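PDB 3A04: tryptophan--tRNA ligase from Aeropyrum pernix, which catalyses the ATP-dependent attachment of L-tryptophan to its cognate tRNA(Trp), releasing AMP and diphosphate, as a member of the class I aminoacyl-tRNA synthetases. Local coordinates for residues R37-E42 with E63-G68; R56-I61 with H209-V214. One frame throughout, in Å; residues are numbered along the deposited sequence.

Contact 1. Residues R37-E42 with E63-G68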
loop_
_atom_site.group_PDB
_atom_site.type_symbol
_atom_site.label_atom_id
_atom_site.label_comp_id
_atom_site.label_asym_id
_atom_site.label_seq_id
_atom_site.Cartn_x
_atom_site.Cartn_y
_atom_site.Cartn_z
ATOM N N ARG A 37 -2.045 -36.510 16.603
ATOM C CA ARG A 37 -2.516 -37.211 17.849
ATOM C C ARG A 37 -2.377 -36.447 19.190
ATOM O O ARG A 37 -3.339 -36.298 19.946
ATOM C CB ARG A 37 -1.764 -38.507 18.006
ATOM C CG ARG A 37 -2.026 -39.571 16.921
ATOM C CD ARG A 37 -1.504 -40.973 17.375
ATOM N NE ARG A 37 -1.859 -41.285 18.770
ATOM C CZ ARG A 37 -3.004 -41.862 19.158
ATOM N NH1 ARG A 37 -3.940 -42.194 18.259
ATOM N NH2 ARG A 37 -3.217 -42.122 20.455
ATOM N N LYS A 38 -1.168 -35.971 19.484
ATOM C CA LYS A 38 -0.940 -35.325 20.766
ATOM C C LYS A 38 -1.827 -34.098 20.853
ATOM O O LYS A 38 -2.341 -33.783 21.931
ATOM C CB LYS A 38 0.549 -34.980 20.981
ATOM C CG LYS A 38 1.494 -36.243 21.028
ATOM C CD LYS A 38 2.981 -35.850 20.843
ATOM C CE LYS A 38 3.878 -36.996 20.353
ATOM N NZ LYS A 38 4.904 -36.484 19.344
ATOM N N ALA A 39 -2.064 -33.432 19.699
ATOM C CA ALA A 39 -3.027 -32.310 19.696
ATOM C C ALA A 39 -4.526 -32.742 19.771
ATOM O O ALA A 39 -5.434 -31.885 19.771
ATOM C CB ALA A 39 -2.743 -31.308 18.525
ATOM N N GLY A 40 -4.788 -34.054 19.896
ATOM C CA GLY A 40 -6.170 -34.516 20.040
ATOM C C GLY A 40 -6.965 -34.468 18.723
ATOM O O GLY A 40 -8.138 -34.255 18.753
ATOM N N MET A 41 -6.311 -34.716 17.587
ATOM C CA MET A 41 -6.889 -34.508 16.266
ATOM C C MET A 41 -6.701 -35.815 15.519
ATOM O O MET A 41 -5.643 -36.404 15.619
ATOM C CB MET A 41 -6.159 -33.344 15.529
ATOM C CG MET A 41 -6.429 -31.955 16.147
ATOM S SD MET A 41 -5.485 -30.644 15.308
ATOM C CE MET A 41 -6.060 -30.786 13.566
ATOM N N GLU A 42 -7.718 -36.259 14.783
ATOM C CA GLU A 42 -7.554 -37.376 13.844
ATOM C C GLU A 42 -7.486 -36.842 12.413
ATOM O O GLU A 42 -8.163 -35.850 12.113
ATOM C CB GLU A 42 -8.736 -38.352 13.962
ATOM C CG GLU A 42 -8.744 -39.149 15.263
ATOM C CD GLU A 42 -7.617 -40.213 15.358
ATOM O OE1 GLU A 42 -7.230 -40.839 14.331
ATOM O OE2 GLU A 42 -7.101 -40.419 16.484
ATOM N N GLU A 63 2.346 -28.117 18.000
ATOM C CA GLU A 63 3.033 -28.012 19.345
ATOM C C GLU A 63 2.399 -26.881 20.130
ATOM O O GLU A 63 2.006 -27.044 21.341
ATOM C CB GLU A 63 4.570 -27.839 19.188
ATOM C CG GLU A 63 5.331 -29.201 18.928
ATOM C CD GLU A 63 6.751 -29.097 18.311
ATOM O OE1 GLU A 63 7.263 -27.976 18.042
ATOM O OE2 GLU A 63 7.376 -30.170 18.069
ATOM N N ALA A 64 2.269 -25.716 19.485
ATOM C CA ALA A 64 1.546 -24.617 20.203
ATOM C C ALA A 64 0.135 -24.996 20.648
ATOM O O ALA A 64 -0.317 -24.742 21.833
ATOM C CB ALA A 64 1.497 -23.363 19.317
ATOM N N LYS A 65 -0.619 -25.612 19.703
ATOM C CA LYS A 65 -1.956 -26.009 20.056
ATOM C C LYS A 65 -2.030 -26.974 21.259
ATOM O O LYS A 65 -2.962 -26.853 22.100
ATOM C CB LYS A 65 -2.624 -26.683 18.866
ATOM C CG LYS A 65 -4.115 -26.817 19.007
ATOM C CD LYS A 65 -4.646 -27.516 17.732
ATOM C CE LYS A 65 -6.131 -27.234 17.621
ATOM N NZ LYS A 65 -6.951 -27.793 18.771
ATOM N N ALA A 66 -1.176 -27.980 21.251
ATOM C CA ALA A 66 -1.155 -28.949 22.372
ATOM C C ALA A 66 -0.826 -28.299 23.751
ATOM O O ALA A 66 -1.288 -28.772 24.760
ATOM C CB ALA A 66 -0.227 -30.159 22.066
ATOM N N ARG A 67 -0.073 -27.211 23.807
ATOM C CA ARG A 67 0.181 -26.640 25.114
ATOM C C ARG A 67 -0.886 -25.641 25.431
ATOM O O ARG A 67 -0.812 -24.987 26.488
ATOM C CB ARG A 67 1.556 -26.008 25.244
ATOM C CG ARG A 67 1.907 -24.932 24.226
ATOM C CD ARG A 67 3.198 -24.195 24.696
ATOM N NE ARG A 67 3.664 -23.330 23.631
ATOM C CZ ARG A 67 4.513 -23.694 22.684
ATOM N NH1 ARG A 67 5.029 -24.906 22.691
ATOM N NH2 ARG A 67 4.830 -22.824 21.715
ATOM N N GLY A 68 -1.877 -25.497 24.516
ATOM C CA GLY A 68 -3.091 -24.758 24.854
ATOM C C GLY A 68 -3.180 -23.386 24.210
ATOM O O GLY A 68 -4.113 -22.597 24.533
#
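Lys65 and Met41 illustrate how a lysine can serve a contact with its hydrocarbon shaft while its charge is used elsewhere. Lys65 CB makes no close contact of its own across the two segments, and the shaft then leads away from the helix because CG stands anti to the backbone N (chi1 -165°). Lys65 CD is the first atom to touch, and it meets two neighbours: Ala39 CB at 4.3 Å and Met41 SD at 4.0 Å. CE still lies near the sulfur, the lysine and methionine chains passing at a slant. The bend comes only at the last torsion (chi4 -63°), which turns NZ toward the carbonyl oxygen of Asn100, with which it forms a hydrogen bond.

Beside this pair, two alanines let the backbones come close. Ala39 and Ala66 have their CA atoms 4.7 Å apart, and Ala66 CB rests 4.3 Å from Ala39 CA, with the carbonyl oxygen of Lys38 at a similar distance. The region joins two helix ends, each finished by a Schellman motif, at Gly40 and at Gly68; in the first, Gly40 N bonds to Arg37 O at 2.7 Å. Leu62, one turn before Ala66 on helix 58-66, touches both Ala39 and Met41. The end of helix 33-38 and the loop that follows it thus meet the C-terminal end of helix 58-66 near the protein surface, next to the loop carrying Asn100 and Phe102 that links helix 85-99 to strand 103-108.

Contact 2. Residues R56-I61 with H209-V214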
loop_
_atom_site.group_PDB
_atom_site.type_symbol
_atom_site.label_atom_id
_atom_site.label_comp_id
_atom_site.label_asym_id
_atom_site.label_seq_id
_atom_site.Cartn_x
_atom_site.Cartn_y
_atom_site.Cartn_z
ATOM N N ARG A 56 5.031 -27.566 5.810
ATOM C CA ARG A 56 6.266 -26.923 6.292
ATOM C C ARG A 56 5.914 -26.246 7.600
ATOM O O ARG A 56 4.998 -25.408 7.641
ATOM C CB ARG A 56 6.823 -25.958 5.259
ATOM C CG ARG A 56 8.174 -25.265 5.762
ATOM C CD ARG A 56 8.781 -24.489 4.629
ATOM N NE ARG A 56 7.860 -23.454 4.094
ATOM C CZ ARG A 56 7.742 -23.163 2.807
ATOM N NH1 ARG A 56 8.520 -23.755 1.900
ATOM N NH2 ARG A 56 6.856 -22.236 2.400
ATOM N N ASP A 57 6.561 -26.667 8.704
ATOM C CA ASP A 57 6.383 -26.057 10.034
ATOM C C ASP A 57 5.023 -26.292 10.688
ATOM O O ASP A 57 4.720 -25.692 11.726
ATOM C CB ASP A 57 6.698 -24.519 9.955
ATOM C CG ASP A 57 8.238 -24.209 9.780
ATOM O OD1 ASP A 57 9.057 -25.171 9.926
ATOM O OD2 ASP A 57 8.584 -23.024 9.533
ATOM N N PHE A 58 4.146 -27.130 10.096
ATOM C CA PHE A 58 2.833 -27.433 10.773
ATOM C C PHE A 58 3.018 -28.143 12.131
ATOM O O PHE A 58 2.177 -28.082 13.067
ATOM C CB PHE A 58 1.945 -28.274 9.792
ATOM C CG PHE A 58 0.481 -28.408 10.204
ATOM C CD1 PHE A 58 -0.219 -27.305 10.661
ATOM C CD2 PHE A 58 -0.170 -29.668 10.144
ATOM C CE1 PHE A 58 -1.618 -27.415 11.053
ATOM C CE2 PHE A 58 -1.504 -29.826 10.538
ATOM C CZ PHE A 58 -2.244 -28.713 10.991
ATOM N N ASP A 59 4.124 -28.866 12.267
ATOM C CA ASP A 59 4.548 -29.354 13.616
ATOM C C ASP A 59 4.618 -28.287 14.714
ATOM O O ASP A 59 4.065 -28.466 15.823
ATOM C CB ASP A 59 5.878 -30.113 13.524
ATOM C CG ASP A 59 7.010 -29.288 12.925
ATOM O OD1 ASP A 59 6.777 -28.365 12.142
ATOM O OD2 ASP A 59 8.185 -29.618 13.210
ATOM N N LYS A 60 5.232 -27.150 14.391
ATOM C CA LYS A 60 5.290 -26.020 15.355
ATOM C C LYS A 60 3.887 -25.572 15.704
ATOM O O LYS A 60 3.598 -25.236 16.861
ATOM C CB LYS A 60 6.087 -24.840 14.729
ATOM C CG LYS A 60 7.593 -25.175 14.501
ATOM C CD LYS A 60 8.340 -24.102 13.718
ATOM C CE LYS A 60 8.533 -22.764 14.461
ATOM N NZ LYS A 60 9.191 -21.660 13.576
ATOM N N ILE A 61 2.970 -25.588 14.698
ATOM C CA ILE A 61 1.587 -25.150 15.003
ATOM C C ILE A 61 0.941 -26.078 16.011
ATOM O O ILE A 61 0.289 -25.633 16.945
ATOM C CB ILE A 61 0.689 -25.185 13.713
ATOM C CG1 ILE A 61 1.358 -24.417 12.585
ATOM C CG2 ILE A 61 -0.733 -24.646 14.059
ATOM C CD1 ILE A 61 1.509 -22.854 12.976
ATOM N N HIS A 209 0.811 -18.325 15.620
ATOM C CA HIS A 209 0.970 -19.610 14.946
ATOM C C HIS A 209 -0.168 -19.750 13.884
ATOM O O HIS A 209 -1.330 -19.959 14.255
ATOM C CB HIS A 209 0.883 -20.670 16.009
ATOM C CG HIS A 209 1.909 -20.493 17.088
ATOM N ND1 HIS A 209 3.245 -20.703 16.833
ATOM C CD2 HIS A 209 1.831 -20.052 18.368
ATOM C CE1 HIS A 209 3.958 -20.415 17.912
ATOM N NE2 HIS A 209 3.137 -19.991 18.844
ATOM N N VAL A 210 0.181 -19.623 12.612
ATOM C CA VAL A 210 -0.830 -19.593 11.539
ATOM C C VAL A 210 -0.415 -20.601 10.492
ATOM O O VAL A 210 0.753 -20.678 10.145
ATOM C CB VAL A 210 -0.799 -18.242 10.768
ATOM C CG1 VAL A 210 -2.056 -18.143 9.779
ATOM C CG2 VAL A 210 -0.797 -17.133 11.707
ATOM N N VAL A 211 -1.378 -21.342 9.932
ATOM C CA VAL A 211 -1.028 -22.270 8.874
ATOM C C VAL A 211 -1.803 -21.827 7.644
ATOM O O VAL A 211 -2.900 -21.262 7.753
ATOM C CB VAL A 211 -1.343 -23.777 9.287
ATOM C CG1 VAL A 211 -2.927 -24.007 9.656
ATOM C CG2 VAL A 211 -0.830 -24.758 8.173
ATOM N N VAL A 212 -1.213 -21.986 6.459
ATOM C CA VAL A 212 -1.875 -21.581 5.220
ATOM C C VAL A 212 -1.941 -22.818 4.323
ATOM O O VAL A 212 -0.866 -23.414 3.978
ATOM C CB VAL A 212 -1.035 -20.527 4.504
ATOM C CG1 VAL A 212 -1.733 -19.964 3.217
ATOM C CG2 VAL A 212 -0.699 -19.302 5.495
ATOM N N PRO A 213 -3.174 -23.226 3.897
ATOM C CA PRO A 213 -3.203 -24.399 3.030
ATOM C C PRO A 213 -3.052 -24.007 1.579
ATOM O O PRO A 213 -3.793 -23.140 1.108
ATOM C CB PRO A 213 -4.592 -24.996 3.298
ATOM C CG PRO A 213 -5.503 -23.805 3.640
ATOM C CD PRO A 213 -4.517 -22.804 4.346
ATOM N N VAL A 214 -2.136 -24.626 0.845
ATOM C CA VAL A 214 -1.858 -24.152 -0.514
ATOM C C VAL A 214 -1.513 -25.333 -1.441
ATOM O O VAL A 214 -1.329 -26.460 -0.962
ATOM C CB VAL A 214 -0.626 -23.198 -0.619
ATOM C CG1 VAL A 214 -0.816 -21.860 0.093
ATOM C CG2 VAL A 214 0.621 -23.847 -0.093
#
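The imidazole of His209, just ahead of strand 210-215, is held at both nitrogens: ND1 bonds to Glu239, and NE2, weakly, to Glu69. At the root of this side chain, His209 CB meets Ile61 CD1 at 3.8 Å. The isoleucine, in the first turn of helix 58-66, does its touching with this methyl, which lies over the face of the peptide joining His209 to Val210: from Ile61 CD1, Val210 N is 3.5 Å away and His209 C 3.6 Å. One turn back, Phe58 has CG anti to its backbone N (chi1 -167°), which swings the ring down to Val211. Contact is along the CD1-CE1 bond, reached obliquely by both valine methyls, Val211 CG2 coming to 3.6 Å from Phe58 CD1 and Val211 CG1 to 3.9 Å from Phe58 CE1.

A helix laid on a sheet in this way belongs to the Rossmann-type catalytic fold of class I synthetases. Strand 210-215 runs parallel between 242-246 and 72-77; the 'HIGH' motif follows the latter and the 'KMSKS' motif the former. Val210 turns its side chain to the other face of the sheet, onto Leu74 and Val199.

Just before helix 58-66, Asp57 forms a salt bridge with Arg226 of helix 219-231.

How the contacts relate
Helix 58-66 takes part in both contacts: its first turn lies on strand 210-215 in contact 2, and its last turn meets the end of helix 33-38 and the loop that follows it in contact 1. The contact centres are 13 Å apart, and they touch directly where Ala64 CB packs on His209 CD2 at 3.5 Å. Along the chain the segments interleave, 37-42, 56-61, 63-68 and then 209-214, so one short helix ties the N-terminal region to a strand about 150 residues later. The pair also runs from inside outward: contact 2 is buried within the catalytic fold, whereas contact 1 lies nearer the surface, its centre about 23 Å from that of the chain.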